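Local coordinates for protein sialidase B (Streptococcus pneumoniae serotype 4, PDB 4XJW) that cleaves terminal alpha-(2->3)-, alpha-(2->6)- and alpha-(2->8)-linked sialic acids from oligosaccharides, glycoproteins and glycolipids, at residues Ile421-Ser426 with Lys437-Phe442; Ser31-Met36 with Ser171-Ala176. The protein carries 1 engineered substitution. One frame throughout, in Å; residues are numbered along the deposited sequence.

Interaction 1. Residues Ile421-Ser426 with Lys437-Phe442; sequences IAMTTS and KLLPPF
Met-423 and Lys-437 exchange two backbone hydrogen bonds, Met-423 N reaching Lys-437 O at 2.8 Å and Lys-437 N returning to Met-423 O at 2.9 Å, as in a hydrogen-bonded antiparallel pair. A third bond, from Leu-439 N to Ile-421 O (2.8 Å), carries the pairing just past the end of strand 437-438. There the carbonyl of Ile-421 has a second donor, a water 2.9 Å from its O.

Between these bonds lies the non-hydrogen-bonded pair Ala-422 and Leu-438, where the CA of Ala-422 comes within 3.2 Å of Lys-437 O. On this face the Ala-422 CB meets the Leu-438 CD2 methyl at 4.0 Å.

Leu-439 fills the other side, its two methyls split between two neighbours. CD2 lies 3.8 Å from Met-423 CG and also touches the sulfur, the two side chains crossing at about a right angle. CD1 and CG instead abut the CG2 branch of Ile-421, which stands anti to its backbone N (CG1 takes chi1 -62°). The aliphatic start of Lys-437 lies on the same face as Met-423, but its amine leads away.

The second BNR repeat starts in the last residues of strand 420-426 and runs through the connection to strand 437-438; in it Ser-426 OG bonds to backbone atoms of Asn-428, Gly-430 and Ser-432, as in the Asp-box turns of sialidase propellers. Strand 420-426 continues inward through backbone bonds to Ala-305 and Leu-303 of strand 301-308. Strand 437-438 is the outermost of its sheet, with Leu-438 N taken by the hydroxyl of Tyr-370, while Leu-479 of strand 475-481 packs on Ile-421 and Leu-439.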
ATOM      1  N   ILE A 421       5.521  15.292 -12.877  1.00 12.08           N
ATOM      2  CA  ILE A 421       6.348  14.101 -12.679  1.00 10.85           C
ATOM      3  C   ILE A 421       7.749  14.564 -12.333  1.00 13.67           C
ATOM      4  O   ILE A 421       8.275  15.471 -12.977  1.00 13.96           O
ATOM      5  CB  ILE A 421       6.408  13.206 -13.934  1.00 12.10           C
ATOM      6  CG1 ILE A 421       5.019  12.685 -14.286  1.00 14.63           C
ATOM      7  CG2 ILE A 421       7.352  12.013 -13.720  1.00 15.89           C
ATOM      8  CD1 ILE A 421       4.985  11.788 -15.528  1.00 17.94           C
ATOM      9  N   ALA A 422       8.347  13.957 -11.312  1.00 10.54           N
ATOM     10  CA  ALA A 422       9.734  14.268 -10.972  1.00 11.69           C
ATOM     11  C   ALA A 422      10.562  13.009 -11.004  1.00 12.42           C
ATOM     12  O   ALA A 422      10.016  11.914 -10.923  1.00 11.22           O
ATOM     13  CB  ALA A 422       9.828  14.910  -9.620  1.00 14.76           C
ATOM     14  N   MET A 423      11.878  13.186 -11.081  1.00 11.85           N
ATOM     15  CA  MET A 423      12.808  12.064 -11.068  1.00 12.24           C
ATOM     16  C   MET A 423      13.895  12.312 -10.035  1.00 12.30           C
ATOM     17  O   MET A 423      14.267  13.460  -9.784  1.00 14.06           O
ATOM     18  CB  MET A 423      13.417  11.864 -12.456  1.00 16.71           C
ATOM     19  CG  MET A 423      14.413  12.904 -12.868  1.00 23.41           C
ATOM     20  SD  MET A 423      15.318  12.419 -14.352  1.00 23.73           S
ATOM     21  CE  MET A 423      15.408  10.681 -14.200  1.00 20.44           C
ATOM     22  N   THR A 424      14.372  11.239  -9.406  1.00 10.39           N
ATOM     23  CA  THR A 424      15.566  11.308  -8.591  1.00 12.42           C
ATOM     24  C   THR A 424      16.448  10.142  -8.994  1.00 12.76           C
ATOM     25  O   THR A 424      15.976   9.196  -9.646  1.00 12.88           O
ATOM     26  CB  THR A 424      15.258  11.284  -7.068  1.00 11.86           C
ATOM     27  OG1 THR A 424      16.494  11.384  -6.345  1.00 15.71           O
ATOM     28  CG2 THR A 424      14.536   9.998  -6.655  1.00 11.62           C
ATOM     29  N   THR A 425      17.725  10.230  -8.644  1.00 10.49           N
ATOM     30  CA  THR A 425      18.676   9.175  -8.957  1.00 12.88           C
ATOM     31  C   THR A 425      19.451   8.796  -7.713  1.00 12.41           C
ATOM     32  O   THR A 425      19.549   9.569  -6.765  1.00 10.91           O
ATOM     33  CB  THR A 425      19.690   9.590 -10.039  1.00 12.87           C
ATOM     34  OG1 THR A 425      20.561  10.600  -9.518  1.00 21.46           O
ATOM     35  CG2 THR A 425      18.989  10.110 -11.296  1.00 14.24           C
ATOM     36  N   SER A 426      20.005   7.593  -7.725  1.00 10.42           N
ATOM     37  CA  SER A 426      20.885   7.156  -6.659  1.00 11.18           C
ATOM     38  C   SER A 426      22.145   6.599  -7.285  1.00 13.85           C
ATOM     39  O   SER A 426      22.081   5.822  -8.240  1.00 11.73           O
ATOM     40  CB  SER A 426      20.236   6.077  -5.799  1.00 10.27           C
ATOM     41  OG  SER A 426      21.202   5.553  -4.895  1.00 11.47           O
ATOM     42  N   LYS A 437      14.270  16.322  -9.609  1.00 15.38           N
ATOM     43  CA  LYS A 437      14.114  17.296 -10.686  1.00 17.04           C
ATOM     44  C   LYS A 437      12.786  17.056 -11.383  1.00 16.98           C
ATOM     45  O   LYS A 437      12.366  15.911 -11.553  1.00 13.53           O
ATOM     46  CB  LYS A 437      15.252  17.175 -11.692  1.00 21.00           C
ATOM     47  CG  LYS A 437      16.607  17.499 -11.106  1.00 30.95           C
ATOM     48  CD  LYS A 437      17.704  17.373 -12.144  1.00 38.31           C
ATOM     49  CE  LYS A 437      19.053  17.709 -11.539  1.00 40.02           C
ATOM     50  NZ  LYS A 437      19.881  18.509 -12.480  1.00 44.80           N
ATOM     51  N   LEU A 438      12.113  18.129 -11.787  1.00 13.21           N
ATOM     52  CA  LEU A 438      10.881  17.972 -12.555  1.00 16.78           C
ATOM     53  C   LEU A 438      11.167  17.534 -13.989  1.00 16.20           C
ATOM     54  O   LEU A 438      12.101  18.020 -14.615  1.00 18.60           O
ATOM     55  CB  LEU A 438      10.079  19.272 -12.573  1.00 14.74           C
ATOM     56  CG  LEU A 438       9.560  19.725 -11.208  1.00 13.59           C
ATOM     57  CD1 LEU A 438       8.766  21.043 -11.291  1.00 16.59           C
ATOM     58  CD2 LEU A 438       8.733  18.641 -10.532  1.00 17.39           C
ATOM     59  N   LEU A 439      10.366  16.604 -14.500  1.00 13.74           N
ATOM     60  CA  LEU A 439      10.425  16.261 -15.913  1.00 17.42           C
ATOM     61  C   LEU A 439       9.771  17.370 -16.722  1.00 17.53           C
ATOM     62  O   LEU A 439       8.887  18.066 -16.220  1.00 21.52           O
ATOM     63  CB  LEU A 439       9.732  14.920 -16.193  1.00 14.99           C
ATOM     64  CG  LEU A 439      10.437  13.639 -15.718  1.00 24.63           C
ATOM     65  CD1 LEU A 439      10.167  12.485 -16.666  1.00 19.27           C
ATOM     66  CD2 LEU A 439      11.922  13.850 -15.541  1.00 26.32           C
ATOM     67  N   PRO A 440      10.200  17.544 -17.984  1.00 18.28           N
ATOM     68  CA  PRO A 440       9.523  18.528 -18.834  1.00 19.66           C
ATOM     69  C   PRO A 440       8.090  18.097 -19.136  1.00 19.84           C
ATOM     70  O   PRO A 440       7.761  16.918 -18.998  1.00 19.38           O
ATOM     71  CB  PRO A 440      10.349  18.490 -20.119  1.00 20.43           C
ATOM     72  CG  PRO A 440      10.925  17.114 -20.158  1.00 23.98           C
ATOM     73  CD  PRO A 440      11.218  16.780 -18.725  1.00 21.16           C
ATOM     74  N   PRO A 441       7.236  19.046 -19.547  1.00 19.31           N
ATOM     75  CA  PRO A 441       5.901  18.669 -20.018  1.00 19.46           C
ATOM     76  C   PRO A 441       6.004  17.988 -21.379  1.00 17.35           C
ATOM     77  O   PRO A 441       6.876  18.350 -22.170  1.00 19.68           O
ATOM     78  CB  PRO A 441       5.182  20.018 -20.144  1.00 21.15           C
ATOM     79  CG  PRO A 441       6.270  21.005 -20.352  1.00 21.98           C
ATOM     80  CD  PRO A 441       7.456  20.503 -19.584  1.00 23.93           C
ATOM     81  N   PHE A 442       5.144  17.007 -21.636  1.00 16.69           N
ATOM     82  CA  PHE A 442       5.217  16.248 -22.880  1.00 20.40           C
ATOM     83  C   PHE A 442       4.031  16.484 -23.818  1.00 21.22           C
ATOM     84  O   PHE A 442       4.072  16.089 -24.985  1.00 21.78           O
ATOM     85  CB  PHE A 442       5.357  14.755 -22.582  1.00 20.55           C
ATOM     86  CG  PHE A 442       6.645  14.395 -21.904  1.00 19.01           C
ATOM     87  CD1 PHE A 442       7.786  14.138 -22.648  1.00 18.82           C
ATOM     88  CD2 PHE A 442       6.718  14.327 -20.519  1.00 18.45           C
ATOM     89  CE1 PHE A 442       8.983  13.812 -22.020  1.00 22.09           C
ATOM     90  CE2 PHE A 442       7.897  13.996 -19.885  1.00 21.37           C
ATOM     91  CZ  PHE A 442       9.037  13.746 -20.637  1.00 15.19           C
TER
HETATM   92  O   HOH W   1       7.193  17.843 -14.329  1.00 23.83           O

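Interaction 2. Residues Ser31-Met36 with Ser171-Ala176; sequences SQTVVM and SLFNKA
Thr-33 meets the 171-176 segment along its backbone and through its hydroxyl. Its N and O pair with Phe-173 O and N at 3.0 and 2.9 Å, while OG1, anti to the carbonyl carbon (chi1 -65°), donates to Lys-175 O at 2.7 Å, in the carbonyl plane and on a lone pair. The same OG1 is hydrogen-bonded to Ile-177 N, so one hydroxyl pins the chain where it turns across the strand. The turn is an inverse gamma turn centred on Asn-174, closed by a weak bond from Lys-175 N to Phe-173 O.

Gln-32 works on the other face. CG lies 3.7 Å from Leu-172 CD1, and the bend at chi2 (77°) beyond it carries the amide alongside that of Asn-174. NE2 then donates to Asn-174 OD1 in a nearly straight 3.0 Å bond. The acceptor lies in the plane of the glutamine amide, yet the two amides stand almost perpendicular. Both groups are further anchored to the loop before strand 32-39: Gln-32 NE2 to Gly-29 O, Asn-174 ND2 to Lys-26 O and OD1 to Ser-28 N. Beyond Gln-32, Val-34 CG2 presses on Leu-172 CD2 at 3.6 Å.

Val-35 shares its face with Thr-33, Ser-171 and Phe-173. It exchanges backbone bonds with Ser-171, and a water donating to its O also bonds with Ser-171 OG, which has Gln-6 as another partner. The CG2 methyl of Val-35 comes to the edge of the Phe-173 ring, 3.8 Å from CE1; Thr-33 O approaches the same edge near CD1.

Strand 32-39 is bonded along its other side to strand 102-113, and strand 166-173 to strand 5-13. This antiparallel pairing of strands remote in sequence is characteristic of the concanavalin-like beta sandwich of the sialidase N-terminal domain.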
ATOM      1  N   SER A  31      -7.963  -9.038  34.290  1.00 19.11           N
ATOM      2  CA  SER A  31      -7.139  -8.971  33.091  1.00 16.55           C
ATOM      3  C   SER A  31      -6.829 -10.357  32.549  1.00 17.26           C
ATOM      4  O   SER A  31      -6.457 -11.261  33.301  1.00 18.11           O
ATOM      5  CB  SER A  31      -5.852  -8.191  33.367  1.00 18.81           C
ATOM      6  OG  SER A  31      -6.142  -6.846  33.684  1.00 19.17           O
ATOM      7  N   GLN A  32      -6.960 -10.518  31.236  1.00 16.35           N
ATOM      8  CA  GLN A  32      -6.713 -11.809  30.598  1.00 15.12           C
ATOM      9  C   GLN A  32      -6.017 -11.633  29.258  1.00 15.61           C
ATOM     10  O   GLN A  32      -6.152 -10.600  28.602  1.00 17.41           O
ATOM     11  CB  GLN A  32      -8.020 -12.586  30.391  1.00 13.95           C
ATOM     12  CG  GLN A  32      -8.465 -13.447  31.580  1.00 15.92           C
ATOM     13  CD  GLN A  32      -9.100 -12.643  32.704  1.00 20.19           C
ATOM     14  OE1 GLN A  32      -9.727 -11.608  32.470  1.00 15.72           O
ATOM     15  NE2 GLN A  32      -8.944 -13.125  33.939  1.00 17.54           N
ATOM     16  N   THR A  33      -5.273 -12.654  28.862  1.00 14.91           N
ATOM     17  CA  THR A  33      -4.687 -12.702  27.535  1.00 13.35           C
ATOM     18  C   THR A  33      -5.038 -14.042  26.932  1.00 17.03           C
ATOM     19  O   THR A  33      -4.899 -15.074  27.589  1.00 16.61           O
ATOM     20  CB  THR A  33      -3.164 -12.536  27.601  1.00 13.80           C
ATOM     21  OG1 THR A  33      -2.869 -11.227  28.091  1.00 16.48           O
ATOM     22  CG2 THR A  33      -2.535 -12.708  26.229  1.00 17.09           C
ATOM     23  N   VAL A  34      -5.510 -14.022  25.688  1.00 14.60           N
ATOM     24  CA  VAL A  34      -5.790 -15.247  24.947  1.00 15.00           C
ATOM     25  C   VAL A  34      -4.762 -15.368  23.827  1.00 17.80           C
ATOM     26  O   VAL A  34      -4.562 -14.426  23.064  1.00 14.65           O
ATOM     27  CB  VAL A  34      -7.211 -15.238  24.350  1.00 12.09           C
ATOM     28  CG1 VAL A  34      -7.453 -16.520  23.566  1.00 14.38           C
ATOM     29  CG2 VAL A  34      -8.252 -15.073  25.443  1.00 18.99           C
ATOM     30  N   VAL A  35      -4.086 -16.513  23.744  1.00 13.16           N
ATOM     31  CA  VAL A  35      -3.199 -16.785  22.623  1.00 12.86           C
ATOM     32  C   VAL A  35      -3.744 -17.975  21.854  1.00 18.17           C
ATOM     33  O   VAL A  35      -3.999 -19.038  22.429  1.00 21.51           O
ATOM     34  CB  VAL A  35      -1.761 -17.070  23.082  1.00 15.64           C
ATOM     35  CG1 VAL A  35      -0.894 -17.428  21.891  1.00 16.93           C
ATOM     36  CG2 VAL A  35      -1.180 -15.862  23.787  1.00 16.23           C
ATOM     37  N   MET A  36      -3.954 -17.788  20.557  1.00 15.15           N
ATOM     38  CA  MET A  36      -4.598 -18.805  19.734  1.00 18.32           C
ATOM     39  C   MET A  36      -3.845 -18.982  18.428  1.00 19.04           C
ATOM     40  O   MET A  36      -3.693 -18.031  17.664  1.00 20.76           O
ATOM     41  CB  MET A  36      -6.033 -18.400  19.410  1.00 20.67           C
ATOM     42  CG  MET A  36      -7.091 -19.141  20.184  1.00 30.01           C
ATOM     43  SD  MET A  36      -8.720 -18.876  19.461  1.00 31.38           S
ATOM     44  CE  MET A  36      -8.370 -19.312  17.768  1.00 24.11           C
ATOM     45  N   SER A 171      -4.061 -20.862  24.537  1.00 20.51           N
ATOM     46  CA  SER A 171      -3.609 -20.632  25.907  1.00 22.99           C
ATOM     47  C   SER A 171      -4.329 -19.422  26.497  1.00 20.59           C
ATOM     48  O   SER A 171      -4.605 -18.458  25.788  1.00 17.74           O
ATOM     49  CB  SER A 171      -2.096 -20.399  25.937  1.00 23.20           C
ATOM     50  OG  SER A 171      -1.398 -21.445  25.296  1.00 28.06           O
ATOM     51  N   LEU A 172      -4.621 -19.475  27.794  1.00 19.45           N
ATOM     52  CA  LEU A 172      -5.271 -18.367  28.495  1.00 21.44           C
ATOM     53  C   LEU A 172      -4.391 -17.989  29.685  1.00 24.85           C
ATOM     54  O   LEU A 172      -3.905 -18.864  30.403  1.00 25.20           O
ATOM     55  CB  LEU A 172      -6.659 -18.799  28.981  1.00 23.42           C
ATOM     56  CG  LEU A 172      -7.785 -17.880  29.479  1.00 30.06           C
ATOM     57  CD1 LEU A 172      -7.332 -16.836  30.500  1.00 32.07           C
ATOM     58  CD2 LEU A 172      -8.524 -17.228  28.318  1.00 28.69           C
ATOM     59  N   PHE A 173      -4.190 -16.692  29.891  1.00 18.93           N
ATOM     60  CA  PHE A 173      -3.407 -16.191  31.016  1.00 19.57           C
ATOM     61  C   PHE A 173      -4.223 -15.204  31.842  1.00 21.20           C
ATOM     62  O   PHE A 173      -4.948 -14.380  31.284  1.00 18.00           O
ATOM     63  CB  PHE A 173      -2.141 -15.489  30.523  1.00 18.46           C
ATOM     64  CG  PHE A 173      -1.328 -16.303  29.562  1.00 23.28           C
ATOM     65  CD1 PHE A 173      -1.656 -16.345  28.213  1.00 21.05           C
ATOM     66  CD2 PHE A 173      -0.237 -17.036  30.007  1.00 24.55           C
ATOM     67  CE1 PHE A 173      -0.905 -17.094  27.326  1.00 22.20           C
ATOM     68  CE2 PHE A 173       0.515 -17.789  29.124  1.00 28.52           C
ATOM     69  CZ  PHE A 173       0.180 -17.821  27.782  1.00 28.72           C
ATOM     70  N   ASN A 174      -4.114 -15.285  33.168  1.00 19.46           N
ATOM     71  CA  ASN A 174      -4.758 -14.304  34.044  1.00 17.74           C
ATOM     72  C   ASN A 174      -3.891 -13.058  34.246  1.00 20.33           C
ATOM     73  O   ASN A 174      -3.620 -12.633  35.372  1.00 21.00           O
ATOM     74  CB  ASN A 174      -5.141 -14.935  35.387  1.00 16.74           C
ATOM     75  CG  ASN A 174      -6.357 -15.846  35.283  1.00 17.46           C
ATOM     76  OD1 ASN A 174      -7.304 -15.562  34.543  1.00 18.49           O
ATOM     77  ND2 ASN A 174      -6.349 -16.934  36.047  1.00 18.67           N
ATOM     78  N   LYS A 175      -3.466 -12.479  33.131  1.00 17.06           N
ATOM     79  CA  LYS A 175      -2.679 -11.267  33.133  1.00 17.75           C
ATOM     80  C   LYS A 175      -2.833 -10.617  31.762  1.00 18.34           C
ATOM     81  O   LYS A 175      -3.088 -11.305  30.772  1.00 19.05           O
ATOM     82  CB  LYS A 175      -1.214 -11.629  33.378  1.00 20.74           C
ATOM     83  CG  LYS A 175      -0.251 -10.453  33.464  1.00 27.36           C
ATOM     84  CD  LYS A 175       1.180 -10.951  33.641  1.00 30.95           C
ATOM     85  CE  LYS A 175       2.185  -9.831  33.431  1.00 34.13           C
ATOM     86  NZ  LYS A 175       3.590 -10.343  33.396  1.00 44.43           N
ATOM     87  N   ALA A 176      -2.713  -9.297  31.716  1.00 19.14           N
ATOM     88  CA  ALA A 176      -2.561  -8.587  30.447  1.00 16.88           C
ATOM     89  C   ALA A 176      -1.077  -8.546  30.144  1.00 22.98           C
ATOM     90  O   ALA A 176      -0.340  -7.763  30.753  1.00 22.53           O
ATOM     91  CB  ALA A 176      -3.116  -7.184  30.557  1.00 20.46           C
TER
HETATM   92  O   HOH W   2      -1.656 -20.969  22.698  1.00 29.91           O

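How the interactions relate
From the N terminus, interaction 2 comes first: the chain leaves at 31-36, builds most of the other strands of the lectin-like domain, and returns at 171-176, closing a loop of 134 residues. Only after this loop is complete does the chain enter the propeller, where interaction 1 closes a hairpin of just 10 intervening residues. The two contacts are therefore in series, neither nested nor crossed. They lie on opposite sides of the chain's centre. The centres of interactions 1 and 2 are about 53 Å apart, and the nearest atoms of interactions 1 and 2 about 41 Å apart. Interaction 2 ties early and late strands of one domain together; interaction 1 adds an edge strand to one sheet of the other.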